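Local coordinates for protein HepC.19480.a.B1 (Helicobacter pylori, PDB 6MTZ) that is of unknown function but is probably a DHH-family phosphoesterase, built from an N-terminal DHH domain and a smaller C-terminal DHHA1 domain, at residues E183-F189 with A245-L250; F267-S271 with Y341-K345. One frame throughout, in Å; residues are numbered along the deposited sequence.

Contact 1: E183-F189 with A245-L250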
ATOM      1  N   GLU A 183      -7.478   6.328   4.109  1.00 24.75           N
ATOM      2  CA  GLU A 183      -7.105   7.361   5.070  1.00 26.30           C
ATOM      3  C   GLU A 183      -5.604   7.431   5.338  1.00 27.59           C
ATOM      4  O   GLU A 183      -5.135   8.460   5.817  1.00 30.26           O
ATOM      5  CB  GLU A 183      -7.850   7.146   6.396  1.00 23.40           C
ATOM      6  CG  GLU A 183      -9.374   7.387   6.342  1.00 28.41           C
ATOM      7  CD  GLU A 183     -10.115   6.253   5.659  1.00 33.45           C
ATOM      8  OE1 GLU A 183      -9.526   5.151   5.545  1.00 33.13           O
ATOM      9  OE2 GLU A 183     -11.268   6.468   5.221  1.00 26.21           O
ATOM     10  N   LEU A 184      -4.848   6.352   5.100  1.00 29.07           N
ATOM     11  CA  LEU A 184      -3.386   6.378   5.188  1.00 22.95           C
ATOM     12  C   LEU A 184      -2.815   6.224   3.780  1.00 30.51           C
ATOM     13  O   LEU A 184      -2.900   5.138   3.180  1.00 26.83           O
ATOM     14  CB  LEU A 184      -2.853   5.278   6.111  1.00 23.01           C
ATOM     15  CG  LEU A 184      -3.339   5.251   7.572  1.00 28.46           C
ATOM     16  CD1 LEU A 184      -2.767   4.044   8.313  1.00 26.48           C
ATOM     17  CD2 LEU A 184      -2.979   6.543   8.330  1.00 25.18           C
ATOM     18  N   ASN A 185      -2.217   7.301   3.267  1.00 28.49           N
ATOM     19  CA  ASN A 185      -1.598   7.279   1.943  1.00 28.30           C
ATOM     20  C   ASN A 185      -0.660   6.087   1.796  1.00 33.18           C
ATOM     21  O   ASN A 185       0.253   5.888   2.613  1.00 23.34           O
ATOM     22  CB  ASN A 185      -0.823   8.578   1.698  1.00 28.58           C
ATOM     23  CG  ASN A 185      -0.175   8.616   0.322  1.00 32.07           C
ATOM     24  OD1 ASN A 185       0.962   8.194   0.149  1.00 34.59           O
ATOM     25  ND2 ASN A 185      -0.903   9.141  -0.663  1.00 31.14           N
ATOM     26  N   ARG A 186      -0.885   5.305   0.732  1.00 26.51           N
ATOM     27  CA  ARG A 186      -0.159   4.049   0.565  1.00 26.98           C
ATOM     28  C   ARG A 186       1.308   4.293   0.242  1.00 28.41           C
ATOM     29  O   ARG A 186       2.185   3.577   0.749  1.00 30.17           O
ATOM     30  CB  ARG A 186      -0.806   3.191  -0.526  1.00 24.28           C
ATOM     31  CG  ARG A 186      -0.169   1.799  -0.661  1.00 25.93           C
ATOM     32  CD  ARG A 186      -0.990   0.842  -1.573  1.00 25.74           C
ATOM     33  NE  ARG A 186      -1.055   1.259  -2.980  1.00 28.34           N
ATOM     34  CZ  ARG A 186      -0.178   0.901  -3.922  1.00 32.48           C
ATOM     35  NH1 ARG A 186       0.847   0.107  -3.626  1.00 32.82           N
ATOM     36  NH2 ARG A 186      -0.329   1.323  -5.171  1.00 33.73           N
ATOM     37  N   PHE A 187       1.600   5.302  -0.587  1.00 27.82           N
ATOM     38  CA  PHE A 187       2.988   5.565  -0.952  1.00 27.90           C
ATOM     39  C   PHE A 187       3.800   5.993   0.262  1.00 36.09           C
ATOM     40  O   PHE A 187       4.909   5.494   0.488  1.00 26.57           O
ATOM     41  CB  PHE A 187       3.088   6.651  -2.027  1.00 26.05           C
ATOM     42  CG  PHE A 187       4.515   6.927  -2.446  1.00 29.03           C
ATOM     43  CD1 PHE A 187       5.295   7.845  -1.767  1.00 37.91           C
ATOM     44  CD2 PHE A 187       5.095   6.202  -3.471  1.00 36.12           C
ATOM     45  CE1 PHE A 187       6.626   8.058  -2.129  1.00 34.46           C
ATOM     46  CE2 PHE A 187       6.409   6.415  -3.837  1.00 40.48           C
ATOM     47  CZ  PHE A 187       7.177   7.341  -3.166  1.00 36.93           C
ATOM     48  N   MET A 188       3.276   6.939   1.041  1.00 24.84           N
ATOM     49  CA  MET A 188       4.064   7.482   2.138  1.00 30.02           C
ATOM     50  C   MET A 188       4.131   6.526   3.326  1.00 33.25           C
ATOM     51  O   MET A 188       5.137   6.519   4.039  1.00 33.25           O
ATOM     52  CB  MET A 188       3.495   8.836   2.576  1.00 25.33           C
ATOM     53  CG  MET A 188       3.595   9.943   1.502  1.00 23.02           C
ATOM     54  SD  MET A 188       5.277  10.370   1.025  1.00 32.20           S
ATOM     55  CE  MET A 188       5.890  11.215   2.498  1.00 24.40           C
ATOM     56  N   PHE A 189       3.091   5.716   3.546  1.00 28.64           N
ATOM     57  CA  PHE A 189       2.957   4.898   4.757  1.00 34.68           C
ATOM     58  C   PHE A 189       2.636   3.451   4.385  1.00 26.78           C
ATOM     59  O   PHE A 189       1.613   2.898   4.778  1.00 26.24           O
ATOM     60  CB  PHE A 189       1.880   5.464   5.669  1.00 28.02           C
ATOM     61  CG  PHE A 189       1.887   6.967   5.738  1.00 26.57           C
ATOM     62  CD1 PHE A 189       2.990   7.636   6.229  1.00 19.17           C
ATOM     63  CD2 PHE A 189       0.784   7.703   5.318  1.00 23.69           C
ATOM     64  CE1 PHE A 189       2.998   9.036   6.307  1.00 24.24           C
ATOM     65  CE2 PHE A 189       0.781   9.086   5.388  1.00 30.09           C
ATOM     66  CZ  PHE A 189       1.893   9.759   5.886  1.00 25.08           C
ATOM     67  N   ALA A 245      -3.394  11.004  12.266  1.00 21.05           N
ATOM     68  CA  ALA A 245      -2.636   9.773  12.093  1.00 26.62           C
ATOM     69  C   ALA A 245      -1.508   9.961  11.076  1.00 35.38           C
ATOM     70  O   ALA A 245      -0.383   9.496  11.293  1.00 36.65           O
ATOM     71  CB  ALA A 245      -3.574   8.635  11.676  1.00 22.59           C
ATOM     72  N   GLN A 246      -1.776  10.676   9.977  1.00 30.67           N
ATOM     73  CA  GLN A 246      -0.757  10.846   8.942  1.00 27.19           C
ATOM     74  C   GLN A 246       0.358  11.781   9.395  1.00 27.45           C
ATOM     75  O   GLN A 246       1.542  11.467   9.222  1.00 27.60           O
ATOM     76  CB  GLN A 246      -1.407  11.328   7.648  1.00 26.99           C
ATOM     77  CG  GLN A 246      -2.241  10.210   7.025  1.00 26.18           C
ATOM     78  CD  GLN A 246      -2.852  10.567   5.691  1.00 30.79           C
ATOM     79  OE1 GLN A 246      -2.487  10.005   4.644  1.00 29.74           O
ATOM     80  NE2 GLN A 246      -3.814  11.486   5.717  1.00 26.45           N
ATOM     81  N   THR A 247       0.007  12.935   9.982  1.00 26.29           N
ATOM     82  CA  THR A 247       1.043  13.864  10.436  1.00 32.68           C
ATOM     83  C   THR A 247       1.988  13.202  11.438  1.00 40.41           C
ATOM     84  O   THR A 247       3.205  13.436  11.398  1.00 37.95           O
ATOM     85  CB  THR A 247       0.424  15.129  11.048  1.00 36.97           C
ATOM     86  OG1 THR A 247      -0.417  14.778  12.151  1.00 44.68           O
ATOM     87  CG2 THR A 247      -0.398  15.883  10.014  1.00 34.75           C
ATOM     88  N   HIS A 248       1.455  12.371  12.349  1.00 29.91           N
ATOM     89  CA  HIS A 248       2.322  11.671  13.294  0.50 32.79           C
ATOM     90  C   HIS A 248       3.334  10.797  12.564  1.00 36.46           C
ATOM     91  O   HIS A 248       4.520  10.771  12.920  1.00 35.52           O
ATOM     92  CB  HIS A 248       1.514  10.813  14.267  0.50 29.35           C
ATOM     93  CG  HIS A 248       2.372  10.008  15.201  0.50 32.55           C
ATOM     94  ND1 HIS A 248       2.726   8.697  14.953  0.50 31.29           N
ATOM     95  CD2 HIS A 248       2.966  10.337  16.374  0.50 33.61           C
ATOM     96  CE1 HIS A 248       3.487   8.252  15.936  0.50 26.22           C
ATOM     97  NE2 HIS A 248       3.649   9.228  16.812  0.50 32.22           N
ATOM     98  N   LEU A 249       2.880  10.082  11.532  1.00 29.93           N
ATOM     99  CA  LEU A 249       3.807   9.294  10.727  1.00 36.99           C
ATOM    100  C   LEU A 249       4.741  10.186   9.920  1.00 34.18           C
ATOM    101  O   LEU A 249       5.902   9.823   9.707  1.00 35.74           O
ATOM    102  CB  LEU A 249       3.032   8.346   9.816  1.00 30.56           C
ATOM    103  CG  LEU A 249       2.166   7.344  10.590  1.00 36.92           C
ATOM    104  CD1 LEU A 249       1.299   6.516   9.635  1.00 37.73           C
ATOM    105  CD2 LEU A 249       3.037   6.424  11.446  1.00 36.38           C
ATOM    106  N   LEU A 250       4.269  11.362   9.482  1.00 29.40           N
ATOM    107  CA  LEU A 250       5.153  12.277   8.764  1.00 23.32           C
ATOM    108  C   LEU A 250       6.216  12.859   9.685  1.00 42.07           C
ATOM    109  O   LEU A 250       7.357  13.084   9.246  1.00 37.05           O
ATOM    110  CB  LEU A 250       4.348  13.412   8.108  1.00 34.34           C
ATOM    111  CG  LEU A 250       3.426  13.051   6.937  1.00 36.98           C
ATOM    112  CD1 LEU A 250       2.677  14.276   6.454  1.00 32.39           C
ATOM    113  CD2 LEU A 250       4.209  12.397   5.796  1.00 34.11           C
TER

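Contact 2: F267-S271 with Y341-K345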
ATOM      1  N   PHE A 267       8.605  20.641   3.778  1.00 30.54           N
ATOM      2  CA  PHE A 267       8.469  19.196   3.892  1.00 32.87           C
ATOM      3  C   PHE A 267       7.779  18.703   2.631  1.00 35.10           C
ATOM      4  O   PHE A 267       6.700  19.199   2.280  1.00 37.17           O
ATOM      5  CB  PHE A 267       7.666  18.822   5.144  1.00 30.33           C
ATOM      6  CG  PHE A 267       7.525  17.331   5.376  1.00 36.98           C
ATOM      7  CD1 PHE A 267       6.710  16.549   4.563  1.00 28.39           C
ATOM      8  CD2 PHE A 267       8.161  16.722   6.447  1.00 33.91           C
ATOM      9  CE1 PHE A 267       6.570  15.201   4.789  1.00 30.97           C
ATOM     10  CE2 PHE A 267       8.017  15.365   6.683  1.00 36.89           C
ATOM     11  CZ  PHE A 267       7.216  14.605   5.852  1.00 34.27           C
ATOM     12  N   LEU A 268       8.387  17.722   1.969  1.00 33.93           N
ATOM     13  CA  LEU A 268       7.924  17.224   0.678  1.00 26.75           C
ATOM     14  C   LEU A 268       7.318  15.836   0.840  1.00 29.51           C
ATOM     15  O   LEU A 268       7.999  14.902   1.286  1.00 31.50           O
ATOM     16  CB  LEU A 268       9.074  17.184  -0.329  1.00 26.46           C
ATOM     17  CG  LEU A 268       8.756  16.343  -1.561  1.00 25.49           C
ATOM     18  CD1 LEU A 268       7.775  17.068  -2.438  1.00 27.15           C
ATOM     19  CD2 LEU A 268      10.031  16.038  -2.321  1.00 36.42           C
ATOM     20  N   SER A 269       6.049  15.701   0.472  1.00 27.39           N
ATOM     21  CA  SER A 269       5.381  14.411   0.399  1.00 30.29           C
ATOM     22  C   SER A 269       5.025  14.120  -1.057  1.00 32.88           C
ATOM     23  O   SER A 269       5.209  14.965  -1.938  1.00 28.47           O
ATOM     24  CB  SER A 269       4.138  14.391   1.290  1.00 24.70           C
ATOM     25  OG  SER A 269       3.107  15.183   0.734  1.00 29.44           O
ATOM     26  N   TYR A 270       4.476  12.924  -1.304  1.00 30.21           N
ATOM     27  CA  TYR A 270       4.215  12.458  -2.666  1.00 30.01           C
ATOM     28  C   TYR A 270       2.921  11.672  -2.722  1.00 30.43           C
ATOM     29  O   TYR A 270       2.735  10.745  -1.930  1.00 30.98           O
ATOM     30  CB  TYR A 270       5.350  11.574  -3.168  1.00 30.01           C
ATOM     31  CG  TYR A 270       5.202  11.065  -4.583  1.00 33.73           C
ATOM     32  CD1 TYR A 270       5.324  11.930  -5.664  1.00 32.03           C
ATOM     33  CD2 TYR A 270       5.011   9.707  -4.844  1.00 37.92           C
ATOM     34  CE1 TYR A 270       5.231  11.480  -6.964  1.00 28.92           C
ATOM     35  CE2 TYR A 270       4.915   9.234  -6.160  1.00 36.15           C
ATOM     36  CZ  TYR A 270       5.023  10.128  -7.213  1.00 41.70           C
ATOM     37  OH  TYR A 270       4.936   9.686  -8.519  1.00 39.28           O
ATOM     38  N   SER A 271       2.045  12.042  -3.660  1.00 25.03           N
ATOM     39  CA  SER A 271       0.737  11.434  -3.933  1.00 24.45           C
ATOM     40  C   SER A 271      -0.305  11.686  -2.848  1.00 27.48           C
ATOM     41  O   SER A 271      -1.373  11.059  -2.873  1.00 32.77           O
ATOM     42  CB  SER A 271       0.839   9.921  -4.179  1.00 26.99           C
ATOM     43  OG  SER A 271       0.973   9.201  -2.955  1.00 31.13           O
ATOM     44  N   TYR A 341      11.162   7.239  -3.428  1.00 35.58           N
ATOM     45  CA  TYR A 341      10.959   8.596  -2.920  1.00 31.05           C
ATOM     46  C   TYR A 341      12.183   9.482  -3.158  1.00 41.06           C
ATOM     47  O   TYR A 341      12.046  10.682  -3.429  1.00 40.79           O
ATOM     48  CB  TYR A 341      10.595   8.573  -1.429  1.00 33.50           C
ATOM     49  CG  TYR A 341      10.523   9.977  -0.851  1.00 27.14           C
ATOM     50  CD1 TYR A 341       9.379  10.747  -1.010  1.00 30.62           C
ATOM     51  CD2 TYR A 341      11.609  10.539  -0.173  1.00 28.43           C
ATOM     52  CE1 TYR A 341       9.305  12.044  -0.510  1.00 36.41           C
ATOM     53  CE2 TYR A 341      11.542  11.837   0.334  1.00 32.80           C
ATOM     54  CZ  TYR A 341      10.384  12.579   0.164  1.00 37.96           C
ATOM     55  OH  TYR A 341      10.294  13.861   0.654  1.00 36.72           O
ATOM     56  N   ARG A 342      13.390   8.920  -3.060  1.00 35.17           N
ATOM     57  CA  ARG A 342      14.581   9.737  -3.283  1.00 38.72           C
ATOM     58  C   ARG A 342      14.599  10.315  -4.699  1.00 43.31           C
ATOM     59  O   ARG A 342      14.985  11.475  -4.901  1.00 36.22           O
ATOM     60  CB  ARG A 342      15.848   8.921  -3.010  1.00 35.05           C
ATOM     61  N   ASP A 343      14.168   9.524  -5.689  1.00 43.78           N
ATOM     62  CA  ASP A 343      14.103  10.005  -7.070  1.00 42.68           C
ATOM     63  C   ASP A 343      13.199  11.224  -7.198  1.00 38.86           C
ATOM     64  O   ASP A 343      13.509  12.171  -7.930  1.00 39.67           O
ATOM     65  CB  ASP A 343      13.600   8.899  -7.991  1.00 44.63           C
ATOM     66  CG  ASP A 343      14.632   7.824  -8.229  1.00 47.86           C
ATOM     67  OD1 ASP A 343      15.833   8.080  -8.000  1.00 50.71           O
ATOM     68  OD2 ASP A 343      14.235   6.723  -8.660  1.00 54.45           O
ATOM     69  N   ILE A 344      12.068  11.204  -6.505  1.00 28.94           N
ATOM     70  CA  ILE A 344      11.140  12.327  -6.563  1.00 39.00           C
ATOM     71  C   ILE A 344      11.749  13.548  -5.893  1.00 36.03           C
ATOM     72  O   ILE A 344      11.682  14.669  -6.423  1.00 40.72           O
ATOM     73  CB  ILE A 344       9.797  11.913  -5.925  1.00 36.95           C
ATOM     74  CG1 ILE A 344       9.028  11.005  -6.897  1.00 44.97           C
ATOM     75  CG2 ILE A 344       8.957  13.129  -5.558  1.00 33.22           C
ATOM     76  CD1 ILE A 344       8.541   9.717  -6.306  1.00 46.92           C
ATOM     77  N   LYS A 345      12.398  13.342  -4.748  1.00 30.82           N
ATOM     78  CA  LYS A 345      12.957  14.452  -3.984  1.00 36.33           C
ATOM     79  C   LYS A 345      14.065  15.154  -4.751  1.00 40.31           C
ATOM     80  O   LYS A 345      14.136  16.387  -4.757  1.00 36.88           O
ATOM     81  CB  LYS A 345      13.480  13.939  -2.651  1.00 35.03           C
ATOM     82  CG  LYS A 345      14.003  15.024  -1.730  1.00 35.28           C
ATOM     83  CD  LYS A 345      14.691  14.394  -0.528  1.00 41.70           C
ATOM     84  CE  LYS A 345      15.157  15.451   0.455  1.00 48.15           C
ATOM     85  NZ  LYS A 345      15.893  14.850   1.598  1.00 44.17           N
TER

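Contact 1: E183-F189 with A245-L250
Phe-189 and Gln-246 are the largest contributors to this contact of loop 183-189 with helix 238-251. In the single polar bond, the backbone N of Asn-185 gives its hydrogen to OE1 of Gln-246 at 3.0 Å, nearly straight (N-H...O 167°) but tilted 30° from the carbonyl plane. Gln-246 runs extended beyond CG, carrying its amide to the loop. The same OE1 meets the edge of the Phe-189 ring, 3.5 Å from CE2.

Apolar contacts surround that ring. CD1 of Leu-249 makes a CH-pi contact over one face, 4.3 Å from the centroid of the Phe-189 ring, while CB of Met-188 covers the opposite face. At the rim, CD2 of Leu-250 comes within 3.5 Å of CZ of Phe-189. Leu-184 CD2 rests 4.0 Å from Ala-245 CB.

Within the loop, OD1 of Asn-185 accepts from N of Met-188 at 2.8 Å, an Asx motif that shapes the turn before helix 190-203. The Glu-183 carboxylate turns away, to a hydrogen bond with Tyr-196 and a salt bridge with Lys-225, while the Glu-183 backbone O accepts from Ser-242 OG. The chemistry implies a mostly apolar junction, one glutamine amide fixing the loop backbone beside a clamped phenyl ring.

Contact 2: F267-S271 with Y341-K345
The methyl CD1 of Ile-344 sits squarely over the ring of Tyr-270, 3.6 Å from its centroid and only 8° off the ring normal, a close CH-pi contact. The two side chains cross at about a right angle, the isoleucine standing on the ring face. CG2 of Ile-344 adds a second touch, 3.8 Å from CD1 of Tyr-270. The second torsion of Ile-344 departs from the staggered values, so this seat over the ring may cost some torsional strain.

One step outward along the strand, Leu-268 reaches for the helix backbone. Its CD2 lies 3.7 Å from CA of Lys-345 and the same distance from OH of Tyr-341, and passes more loosely by CG2 of Ile-344. Leucine and tyrosine slide past each other in opposite directions, the phenol ending at the backbone of Leu-268, the leucine at that of Lys-345.

At the polar edge, OH of Tyr-341 donates to the backbone O of Leu-268 at 2.6 Å. The hydroxyl approaches from above the carbonyl plane, 35° out of it, rather than on a lone pair. With CG trans to the backbone N, the phenol extends from the first turn of the helix to the strand. The aliphatic start of Lys-345 borders the leucine, while its NZ goes on to the backbone O of Asp-256.

Strand 264-270 lies between strands 258-261 and 291-295 in the mixed sheet, and Leu-268 also packs on Ile-293 and Val-295. The axes of segments 267-270 and 341-345 approach to 9.5 Å, with 124° between their N-to-C directions. Phe-267 and Ser-269 leave the strand on the other side, where Phe-267 meets Phe-282 of helix 276-285, so the sheet is covered by a helix on each face.

The two contacts come in series along the chain, contact 1 closing before contact 2 opens, and their centres lie about 13 Å apart. Helix 238-251 of contact 1 leads into the mixed sheet whose strand 264-270 takes part in contact 2. They touch directly: ND2 of Asn-185 lies 3.0 Å from OG of Ser-271, a probable hydrogen bond, and the ring of Phe-187 meets that of Tyr-270 edge-to-face. Contact 1 thus joins the loop between helices 168-180 and 190-203 to the helix that precedes the mixed sheet, and contact 2 fastens the terminal helix to that sheet. Together they form a continuous path from the inter-helix loop to the C-terminal helix.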